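Local structure of putative uncharacterized protein PH0242 (Pyrococcus horikoshii, 3VU1) at residues A[77-80]-A[81-84]; A[308-311]-A[312-315]; A[430-433]-A[434-438]. The protein is the oligosaccharyltransferase AglB, modelled here as its C-terminal globular domain, a strand-rich fold with few helices and a bound calcium ion. One frame throughout, in Å; residues are numbered along the deposited sequence.

The three contacts are local, follow one another along the chain and do not touch. Contact 1 sits near the middle of the fold, just after the calcium ligand Glu-76, and the side chain of its Asp-78 is about 11 Å from the ion. Contact 2 lies at the surface a few residues before the calcium ligands His-319 and Glu-322. Nearest atoms of contacts 1 and 2 are about 15 Å apart, those of contacts 1 and 3 about 9 Å. Met-417, on the strand that leads into contact 3, packs against contact 1. The strands of contacts 2 and 3 belong to the same branched sheet; the nearest atoms of the two contacts are about 13 Å apart.

Contact 1: A[77-80]-A[81-84]; sequences VDFE and SWEL
Phe-79 folds back on Trp-82 and Leu-84 where residues 77-84 wind through a compact series of turns in the loop between helix 60-69 and strand 86-90. An inverse gamma turn centred on Asp-78 starts the series. At its far end the pattern is that of a Schellman motif: Glu-83 N bonds to Glu-80 O, Leu-84 N reaches Phe-79 O in a weak bond, and Glu-83 itself takes the left-handed conformation with phi 59°.

Backbone bonds between residues three apart run through the middle. Ser-81 N reaches Asp-78 O at 3.2 Å, and Trp-82 N reaches Phe-79 O at 3.0 Å. Asp-78 O is gripped a second time, by Ser-81 OG at 2.9 Å, which approaches almost straight on to the end of the carbonyl. With chi1 at 72°, OG lies between its own N and carbonyl carbon, turned back toward residue 78.

Asp-78 and Glu-80 find their polar partners outside the loop. Asp-78 OD1 forms a salt bridge with Arg-288, while Glu-80 OE1 meets Lys-479 in another and bonds to the hydroxyl of Tyr-481.

Apolar packing gathers around the Phe-79 ring. It directs an edge toward Trp-82 in an offset edge-to-face pair, the centroids 5.4 Å apart and the planes at 66°, with Phe-67 of helix 60-69 making another edge-to-face pair with it. Val-77 CG1 covers one face. Over the opposite face comes Leu-84, whose side chain runs alongside and in the same direction as that of Phe-79; its CD2 makes a CH-pi contact 4.0 Å from the ring centroid and lies 3.6 Å from Phe-79 CG.

Contact 2: A[308-311]-A[312-315]; sequences RIKV and GEIK
Lys-310 and Glu-313 clasp each other across a beta bulge in strand 304-314, the second strand of the hairpin it forms with strand 293-301. Val-311 and Gly-312 both make backbone hydrogen bonds with Leu-295, so two residues of this strand stand opposite one of its neighbour, as in a classic bulge. Val-311 fits that description, its psi of -1° being far from that of a regular strand. The extra residue goes with a bend: the short segments 308-311 and 312-314 run at 55° to each other.

The bulge also resets which side chains share a face. In an unbroken strand residues three apart lie on opposite faces; here Lys-310 and Glu-313 rise on the same one, their CB atoms 8.3 Å apart. Beneath them Val-311 and Ile-314 share the other face, where both pack on Leu-295. Val-311 continues onto Val-327 and Val-329 of strand 325-331, and Ile-314 onto Ile-325. This is the covered side of the hairpin, whereas the charged pair is on the solvent side.

The polar link is a single salt bridge. Lys-310 has CG opposite its backbone N, with chi1 162°, and stays extended from there, which carries the amine forward along the strand. Glu-313 is also extended beyond CG; the two chains slant across one another, bringing the amine to the carboxylate. Aliphatic contact is slight: Lys-310 CE is 4.1 Å from Glu-313 CG. Being at the surface, the pair is probably screened by water. The carboxylate is engaged through one oxygen: Lys-310 NZ is 2.8 Å from Glu-313 OE1 but 4.4 Å from Glu-313 OE2, and it approaches OE1 from above the carboxylate plane.

Contact 3: A[430-433]-A[434-438]; sequences KLRP and GENEI
The chain doubles back through Arg-432, Pro-433 and Gly-434, so that segments 430-433 and 434-438 run 149° apart in direction and Leu-431 CA comes to 6.5 Å from Asn-436 CA, with Gly-434 at a positive phi of 103° in a conformation that calls for glycine.

Asn-436 reaches across the turn with its amide, which grips both backbone polar groups of Arg-432 as the N-H and C=O of a facing residue do in an antiparallel pair. Arg-432 N gives its hydrogen to Asn-436 OD1 at 2.8 Å, and Asn-436 ND2 returns one to Arg-432 O at 2.7 Å; each donor lies in the carbonyl plane, on a lone pair.

The turn is a tight link between strands of the large branched sheet: strand 412-431 pairs with strand 385-401, and strand 434-443 with strand 372-381. A weak bond from Asn-436 ND2 to Val-379 O reaches this last strand.

Leu-431 crosses Asn-436 at about a right angle, its CD2 3.8 Å from Asn-436 CG and 3.9 Å from Ile-438 CD1. The bent side chain of Arg-432 leads outward to a salt bridge with Glu-384, and Pro-433 CD sits over one face of its guanidinium, toward the rim.

Contact 1: A[77-80]-A[81-84]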
ATOM      1  N   VAL A  77       3.199   2.855  -5.721  1.00 37.68           N
ATOM      2  CA  VAL A  77       4.326   1.994  -5.801  1.00 37.31           C
ATOM      3  C   VAL A  77       3.910   0.560  -6.188  1.00 37.37           C
ATOM      4  O   VAL A  77       2.818   0.098  -5.845  1.00 37.55           O
ATOM      5  CB  VAL A  77       5.004   2.113  -4.436  1.00 35.63           C
ATOM      6  CG1 VAL A  77       5.496   0.773  -3.923  1.00 36.75           C
ATOM      7  CG2 VAL A  77       6.051   3.207  -4.522  1.00 31.96           C
ATOM      8  N   ASP A  78       4.774  -0.150  -6.908  1.00 39.85           N
ATOM      9  CA  ASP A  78       4.393  -1.471  -7.387  1.00 38.09           C
ATOM     10  C   ASP A  78       4.706  -2.580  -6.366  1.00 38.16           C
ATOM     11  O   ASP A  78       5.590  -3.443  -6.568  1.00 37.66           O
ATOM     12  CB  ASP A  78       4.939  -1.741  -8.795  1.00 35.78           C
ATOM     13  CG  ASP A  78       4.588  -3.145  -9.308  1.00 39.25           C
ATOM     14  OD1 ASP A  78       3.527  -3.696  -8.967  1.00 38.63           O
ATOM     15  OD2 ASP A  78       5.385  -3.719 -10.064  1.00 44.14           O
ATOM     16  N   PHE A  79       3.933  -2.579  -5.281  1.00 36.44           N
ATOM     17  CA  PHE A  79       4.082  -3.627  -4.249  1.00 36.47           C
ATOM     18  C   PHE A  79       3.884  -5.059  -4.754  1.00 35.91           C
ATOM     19  O   PHE A  79       4.389  -6.013  -4.126  1.00 36.65           O
ATOM     20  CB  PHE A  79       3.154  -3.389  -3.059  1.00 34.26           C
ATOM     21  CG  PHE A  79       3.528  -2.209  -2.219  1.00 33.99           C
ATOM     22  CD1 PHE A  79       2.561  -1.260  -1.864  1.00 33.58           C
ATOM     23  CD2 PHE A  79       4.837  -2.045  -1.763  1.00 31.43           C
ATOM     24  CE1 PHE A  79       2.897  -0.175  -1.062  1.00 33.52           C
ATOM     25  CE2 PHE A  79       5.168  -0.970  -0.964  1.00 31.00           C
ATOM     26  CZ  PHE A  79       4.208  -0.031  -0.617  1.00 32.80           C
ATOM     27  N   GLU A  80       3.143  -5.217  -5.854  1.00 33.58           N
ATOM     28  CA  GLU A  80       2.912  -6.549  -6.396  1.00 35.65           C
ATOM     29  C   GLU A  80       4.236  -7.242  -6.760  1.00 35.10           C
ATOM     30  O   GLU A  80       4.410  -8.424  -6.481  1.00 34.61           O
ATOM     31  CB  GLU A  80       1.937  -6.537  -7.583  1.00 35.97           C
ATOM     32  CG  GLU A  80       1.786  -7.891  -8.286  1.00 39.21           C
ATOM     33  CD  GLU A  80       1.278  -9.014  -7.372  1.00 44.57           C
ATOM     34  OE1 GLU A  80       1.039 -10.156  -7.867  1.00 45.27           O
ATOM     35  OE2 GLU A  80       1.108  -8.756  -6.155  1.00 46.11           O
ATOM     36  N   SER A  81       5.170  -6.497  -7.349  1.00 35.22           N
ATOM     37  CA  SER A  81       6.443  -7.078  -7.727  1.00 37.62           C
ATOM     38  C   SER A  81       7.177  -7.654  -6.516  1.00 36.96           C
ATOM     39  O   SER A  81       7.982  -8.550  -6.669  1.00 38.18           O
ATOM     40  CB  SER A  81       7.322  -6.066  -8.450  1.00 37.74           C
ATOM     41  OG  SER A  81       7.781  -5.125  -7.523  1.00 44.07           O
ATOM     42  N   TRP A  82       6.869  -7.170  -5.316  1.00 38.23           N
ATOM     43  CA  TRP A  82       7.408  -7.778  -4.091  1.00 36.74           C
ATOM     44  C   TRP A  82       6.606  -8.916  -3.565  1.00 37.82           C
ATOM     45  O   TRP A  82       6.986  -9.458  -2.534  1.00 40.52           O
ATOM     46  CB  TRP A  82       7.586  -6.771  -2.945  1.00 33.94           C
ATOM     47  CG  TRP A  82       8.406  -5.533  -3.231  1.00 31.51           C
ATOM     48  CD1 TRP A  82       9.205  -5.260  -4.341  1.00 30.96           C
ATOM     49  CD2 TRP A  82       8.533  -4.353  -2.373  1.00 30.23           C
ATOM     50  NE1 TRP A  82       9.777  -4.017  -4.241  1.00 31.20           N
ATOM     51  CE2 TRP A  82       9.415  -3.423  -3.075  1.00 30.77           C
ATOM     52  CE3 TRP A  82       8.026  -3.992  -1.140  1.00 30.37           C
ATOM     53  CZ2 TRP A  82       9.765  -2.198  -2.535  1.00 29.76           C
ATOM     54  CZ3 TRP A  82       8.381  -2.752  -0.608  1.00 28.47           C
ATOM     55  CH2 TRP A  82       9.225  -1.879  -1.294  1.00 28.95           C
ATOM     56  N   GLU A  83       5.504  -9.277  -4.233  1.00 39.08           N
ATOM     57  CA  GLU A  83       4.537 -10.290  -3.747  1.00 39.90           C
ATOM     58  C   GLU A  83       3.926  -9.927  -2.402  1.00 39.03           C
ATOM     59  O   GLU A  83       3.582 -10.820  -1.597  1.00 39.62           O
ATOM     60  CB  GLU A  83       5.175 -11.660  -3.615  1.00 45.96           C
ATOM     61  CG  GLU A  83       5.152 -12.507  -4.860  1.00 58.99           C
ATOM     62  CD  GLU A  83       6.200 -13.604  -4.807  1.00 67.53           C
ATOM     63  OE1 GLU A  83       6.012 -14.541  -3.992  1.00 72.12           O
ATOM     64  OE2 GLU A  83       7.210 -13.521  -5.566  1.00 69.80           O
ATOM     65  N   LEU A  84       3.814  -8.619  -2.155  1.00 38.41           N
ATOM     66  CA  LEU A  84       3.317  -8.098  -0.886  1.00 36.61           C
ATOM     67  C   LEU A  84       1.877  -8.527  -0.618  1.00 38.81           C
ATOM     68  O   LEU A  84       0.998  -8.343  -1.470  1.00 40.39           O
ATOM     69  CB  LEU A  84       3.424  -6.577  -0.826  1.00 33.70           C
ATOM     70  CG  LEU A  84       3.086  -5.991   0.550  1.00 32.49           C
ATOM     71  CD1 LEU A  84       4.137  -6.410   1.560  1.00 33.24           C
ATOM     72  CD2 LEU A  84       2.945  -4.485   0.518  1.00 32.40           C
TER

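Contact 2: A[308-311]-A[312-315]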
ATOM      1  N   ARG A 308     -17.487 -21.039 -10.530  1.00 52.87           N
ATOM      2  CA  ARG A 308     -16.618 -20.015 -11.102  1.00 51.55           C
ATOM      3  C   ARG A 308     -17.248 -19.563 -12.403  1.00 50.23           C
ATOM      4  O   ARG A 308     -17.513 -20.383 -13.286  1.00 48.48           O
ATOM      5  CB  ARG A 308     -15.204 -20.538 -11.373  1.00 51.95           C
ATOM      6  CG  ARG A 308     -14.413 -20.921 -10.139  1.00 58.97           C
ATOM      7  CD  ARG A 308     -13.324 -21.940 -10.457  1.00 64.75           C
ATOM      8  NE  ARG A 308     -12.529 -22.251  -9.265  1.00 73.42           N
ATOM      9  CZ  ARG A 308     -12.810 -23.226  -8.392  1.00 70.91           C
ATOM     10  NH1 ARG A 308     -13.873 -24.012  -8.566  1.00 60.82           N
ATOM     11  NH2 ARG A 308     -12.019 -23.414  -7.338  1.00 67.84           N
ATOM     12  N   ILE A 309     -17.478 -18.258 -12.515  1.00 46.16           N
ATOM     13  CA  ILE A 309     -18.141 -17.687 -13.672  1.00 45.12           C
ATOM     14  C   ILE A 309     -17.285 -16.589 -14.276  1.00 45.86           C
ATOM     15  O   ILE A 309     -16.973 -15.593 -13.607  1.00 48.51           O
ATOM     16  CB  ILE A 309     -19.524 -17.088 -13.304  1.00 43.65           C
ATOM     17  CG1 ILE A 309     -20.331 -18.076 -12.469  1.00 41.77           C
ATOM     18  CG2 ILE A 309     -20.286 -16.661 -14.558  1.00 39.78           C
ATOM     19  CD1 ILE A 309     -21.272 -17.394 -11.508  1.00 45.64           C
ATOM     20  N   LYS A 310     -16.925 -16.773 -15.542  1.00 43.82           N
ATOM     21  CA  LYS A 310     -16.219 -15.758 -16.308  1.00 43.37           C
ATOM     22  C   LYS A 310     -17.202 -14.653 -16.721  1.00 45.39           C
ATOM     23  O   LYS A 310     -18.210 -14.917 -17.365  1.00 49.12           O
ATOM     24  CB  LYS A 310     -15.517 -16.393 -17.514  1.00 41.01           C
ATOM     25  CG  LYS A 310     -15.126 -15.395 -18.579  1.00 46.81           C
ATOM     26  CD  LYS A 310     -14.169 -15.940 -19.625  1.00 50.92           C
ATOM     27  CE  LYS A 310     -14.116 -14.911 -20.759  1.00 59.36           C
ATOM     28  NZ  LYS A 310     -12.981 -15.052 -21.711  1.00 60.97           N
ATOM     29  N   VAL A 311     -16.908 -13.415 -16.347  1.00 44.25           N
ATOM     30  CA  VAL A 311     -17.822 -12.310 -16.602  1.00 41.68           C
ATOM     31  C   VAL A 311     -17.231 -11.243 -17.498  1.00 43.81           C
ATOM     32  O   VAL A 311     -17.891 -10.234 -17.760  1.00 46.61           O
ATOM     33  CB  VAL A 311     -18.307 -11.597 -15.292  1.00 42.78           C
ATOM     34  CG1 VAL A 311     -19.053 -12.566 -14.385  1.00 42.05           C
ATOM     35  CG2 VAL A 311     -17.173 -10.879 -14.532  1.00 39.40           C
ATOM     36  N   GLY A 312     -15.982 -11.416 -17.926  1.00 43.80           N
ATOM     37  CA  GLY A 312     -15.312 -10.336 -18.660  1.00 43.36           C
ATOM     38  C   GLY A 312     -13.832 -10.500 -18.875  1.00 43.95           C
ATOM     39  O   GLY A 312     -13.202 -11.387 -18.308  1.00 47.02           O
ATOM     40  N   GLU A 313     -13.292  -9.640 -19.726  1.00 45.23           N
ATOM     41  CA  GLU A 313     -11.866  -9.584 -20.005  1.00 44.45           C
ATOM     42  C   GLU A 313     -11.402  -8.146 -20.012  1.00 45.97           C
ATOM     43  O   GLU A 313     -12.183  -7.249 -20.326  1.00 48.23           O
ATOM     44  CB  GLU A 313     -11.579 -10.166 -21.360  1.00 49.29           C
ATOM     45  CG  GLU A 313     -11.707 -11.670 -21.412  1.00 60.25           C
ATOM     46  CD  GLU A 313     -11.397 -12.215 -22.789  1.00 65.71           C
ATOM     47  OE1 GLU A 313     -11.034 -13.401 -22.870  1.00 68.94           O
ATOM     48  OE2 GLU A 313     -11.507 -11.456 -23.782  1.00 71.85           O
ATOM     49  N   ILE A 314     -10.145  -7.900 -19.640  1.00 47.42           N
ATOM     50  CA  ILE A 314      -9.581  -6.558 -19.816  1.00 45.54           C
ATOM     51  C   ILE A 314      -8.242  -6.727 -20.465  1.00 46.67           C
ATOM     52  O   ILE A 314      -7.332  -7.261 -19.833  1.00 47.12           O
ATOM     53  CB  ILE A 314      -9.400  -5.793 -18.502  1.00 42.99           C
ATOM     54  CG1 ILE A 314     -10.696  -5.785 -17.693  1.00 40.76           C
ATOM     55  CG2 ILE A 314      -8.952  -4.378 -18.803  1.00 42.54           C
ATOM     56  CD1 ILE A 314     -10.499  -5.489 -16.227  1.00 39.66           C
ATOM     57  N   LYS A 315      -8.143  -6.309 -21.731  1.00 50.66           N
ATOM     58  CA  LYS A 315      -6.897  -6.423 -22.513  1.00 51.32           C
ATOM     59  C   LYS A 315      -5.836  -5.521 -21.874  1.00 47.39           C
ATOM     60  O   LYS A 315      -4.687  -5.937 -21.647  1.00 44.15           O
ATOM     61  CB  LYS A 315      -7.119  -6.140 -24.021  1.00 53.93           C
ATOM     62  CG  LYS A 315      -7.533  -4.716 -24.461  1.00 69.88           C
ATOM     63  CD  LYS A 315      -8.554  -3.951 -23.571  1.00 79.74           C
ATOM     64  CE  LYS A 315     -10.018  -4.348 -23.781  1.00 80.47           C
ATOM     65  NZ  LYS A 315     -10.499  -3.952 -25.139  1.00 74.09           N
TER

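Contact 3: A[430-433]-A[434-438]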
ATOM      1  N   LYS A 430       5.930 -27.005 -13.409  1.00 58.74           N
ATOM      2  CA  LYS A 430       4.756 -27.387 -12.631  1.00 60.60           C
ATOM      3  C   LYS A 430       5.046 -27.239 -11.157  1.00 55.79           C
ATOM      4  O   LYS A 430       5.724 -28.071 -10.589  1.00 64.13           O
ATOM      5  CB  LYS A 430       4.325 -28.825 -12.951  1.00 61.97           C
ATOM      6  CG  LYS A 430       3.328 -28.964 -14.104  1.00 72.10           C
ATOM      7  CD  LYS A 430       2.921 -30.429 -14.286  1.00 84.82           C
ATOM      8  CE  LYS A 430       1.432 -30.613 -14.578  1.00 87.59           C
ATOM      9  NZ  LYS A 430       1.078 -30.198 -15.965  1.00 94.07           N
ATOM     10  N   LEU A 431       4.539 -26.181 -10.536  1.00 55.34           N
ATOM     11  CA  LEU A 431       4.674 -26.023  -9.075  1.00 54.26           C
ATOM     12  C   LEU A 431       3.588 -26.739  -8.266  1.00 55.26           C
ATOM     13  O   LEU A 431       2.436 -26.826  -8.698  1.00 57.57           O
ATOM     14  CB  LEU A 431       4.702 -24.556  -8.689  1.00 49.05           C
ATOM     15  CG  LEU A 431       5.805 -23.747  -9.342  1.00 48.20           C
ATOM     16  CD1 LEU A 431       5.621 -22.291  -8.947  1.00 47.65           C
ATOM     17  CD2 LEU A 431       7.157 -24.268  -8.892  1.00 48.07           C
ATOM     18  N   ARG A 432       3.973 -27.231  -7.089  1.00 56.70           N
ATOM     19  CA  ARG A 432       3.093 -28.012  -6.203  1.00 59.84           C
ATOM     20  C   ARG A 432       2.931 -27.278  -4.879  1.00 56.04           C
ATOM     21  O   ARG A 432       3.907 -26.759  -4.335  1.00 53.54           O
ATOM     22  CB  ARG A 432       3.668 -29.419  -5.899  1.00 63.26           C
ATOM     23  CG  ARG A 432       4.231 -30.204  -7.082  1.00 76.20           C
ATOM     24  CD  ARG A 432       3.256 -31.240  -7.632  1.00 83.22           C
ATOM     25  NE  ARG A 432       1.974 -30.634  -7.995  1.00 90.16           N
ATOM     26  CZ  ARG A 432       0.782 -31.029  -7.538  1.00 92.22           C
ATOM     27  NH1 ARG A 432       0.671 -32.063  -6.707  1.00 91.71           N
ATOM     28  NH2 ARG A 432      -0.309 -30.385  -7.930  1.00 92.47           N
ATOM     29  N   PRO A 433       1.705 -27.259  -4.335  1.00 52.99           N
ATOM     30  CA  PRO A 433       1.512 -26.657  -3.025  1.00 52.52           C
ATOM     31  C   PRO A 433       2.563 -27.163  -2.047  1.00 53.44           C
ATOM     32  O   PRO A 433       2.749 -28.370  -1.945  1.00 57.04           O
ATOM     33  CB  PRO A 433       0.132 -27.165  -2.618  1.00 50.72           C
ATOM     34  CG  PRO A 433      -0.585 -27.349  -3.914  1.00 49.65           C
ATOM     35  CD  PRO A 433       0.453 -27.821  -4.882  1.00 50.61           C
ATOM     36  N   GLY A 434       3.236 -26.249  -1.344  1.00 52.03           N
ATOM     37  CA  GLY A 434       4.331 -26.592  -0.439  1.00 51.45           C
ATOM     38  C   GLY A 434       5.677 -26.283  -1.072  1.00 57.00           C
ATOM     39  O   GLY A 434       5.770 -25.464  -1.995  1.00 56.74           O
ATOM     40  N   GLU A 435       6.733 -26.937  -0.595  1.00 57.70           N
ATOM     41  CA  GLU A 435       8.063 -26.688  -1.131  1.00 56.82           C
ATOM     42  C   GLU A 435       8.260 -27.321  -2.502  1.00 58.54           C
ATOM     43  O   GLU A 435       7.687 -28.367  -2.790  1.00 57.42           O
ATOM     44  CB  GLU A 435       9.129 -27.124  -0.150  1.00 63.69           C
ATOM     45  CG  GLU A 435       8.970 -26.422   1.189  1.00 83.16           C
ATOM     46  CD  GLU A 435      10.249 -26.358   2.002  1.00 96.10           C
ATOM     47  OE1 GLU A 435      11.323 -26.739   1.474  1.00100.93           O
ATOM     48  OE2 GLU A 435      10.172 -25.912   3.173  1.00101.14           O
ATOM     49  N   ASN A 436       9.037 -26.642  -3.350  1.00 59.17           N
ATOM     50  CA  ASN A 436       9.340 -27.075  -4.705  1.00 56.72           C
ATOM     51  C   ASN A 436      10.810 -26.900  -4.964  1.00 57.45           C
ATOM     52  O   ASN A 436      11.305 -25.787  -4.834  1.00 58.86           O
ATOM     53  CB  ASN A 436       8.609 -26.202  -5.712  1.00 56.92           C
ATOM     54  CG  ASN A 436       7.141 -26.488  -5.771  1.00 59.50           C
ATOM     55  OD1 ASN A 436       6.693 -27.272  -6.608  1.00 59.88           O
ATOM     56  ND2 ASN A 436       6.374 -25.857  -4.883  1.00 58.64           N
ATOM     57  N   GLU A 437      11.511 -27.970  -5.341  1.00 58.40           N
ATOM     58  CA  GLU A 437      12.932 -27.852  -5.691  1.00 59.00           C
ATOM     59  C   GLU A 437      13.083 -27.593  -7.165  1.00 56.17           C
ATOM     60  O   GLU A 437      12.462 -28.264  -7.981  1.00 57.84           O
ATOM     61  CB  GLU A 437      13.703 -29.107  -5.339  1.00 67.84           C
ATOM     62  CG  GLU A 437      14.014 -29.270  -3.870  1.00 76.08           C
ATOM     63  CD  GLU A 437      14.420 -30.693  -3.554  1.00 89.30           C
ATOM     64  OE1 GLU A 437      15.397 -31.194  -4.163  1.00100.12           O
ATOM     65  OE2 GLU A 437      13.754 -31.318  -2.704  1.00 94.92           O
ATOM     66  N   ILE A 438      13.907 -26.613  -7.508  1.00 55.72           N
ATOM     67  CA  ILE A 438      14.060 -26.203  -8.892  1.00 56.76           C
ATOM     68  C   ILE A 438      15.530 -26.120  -9.276  1.00 58.18           C
ATOM     69  O   ILE A 438      16.340 -25.525  -8.549  1.00 55.12           O
ATOM     70  CB  ILE A 438      13.294 -24.884  -9.192  1.00 58.85           C
ATOM     71  CG1 ILE A 438      11.856 -25.186  -9.607  1.00 57.68           C
ATOM     72  CG2 ILE A 438      13.930 -24.102 -10.331  1.00 58.83           C
ATOM     73  CD1 ILE A 438      10.894 -25.266  -8.448  1.00 60.82           C
TER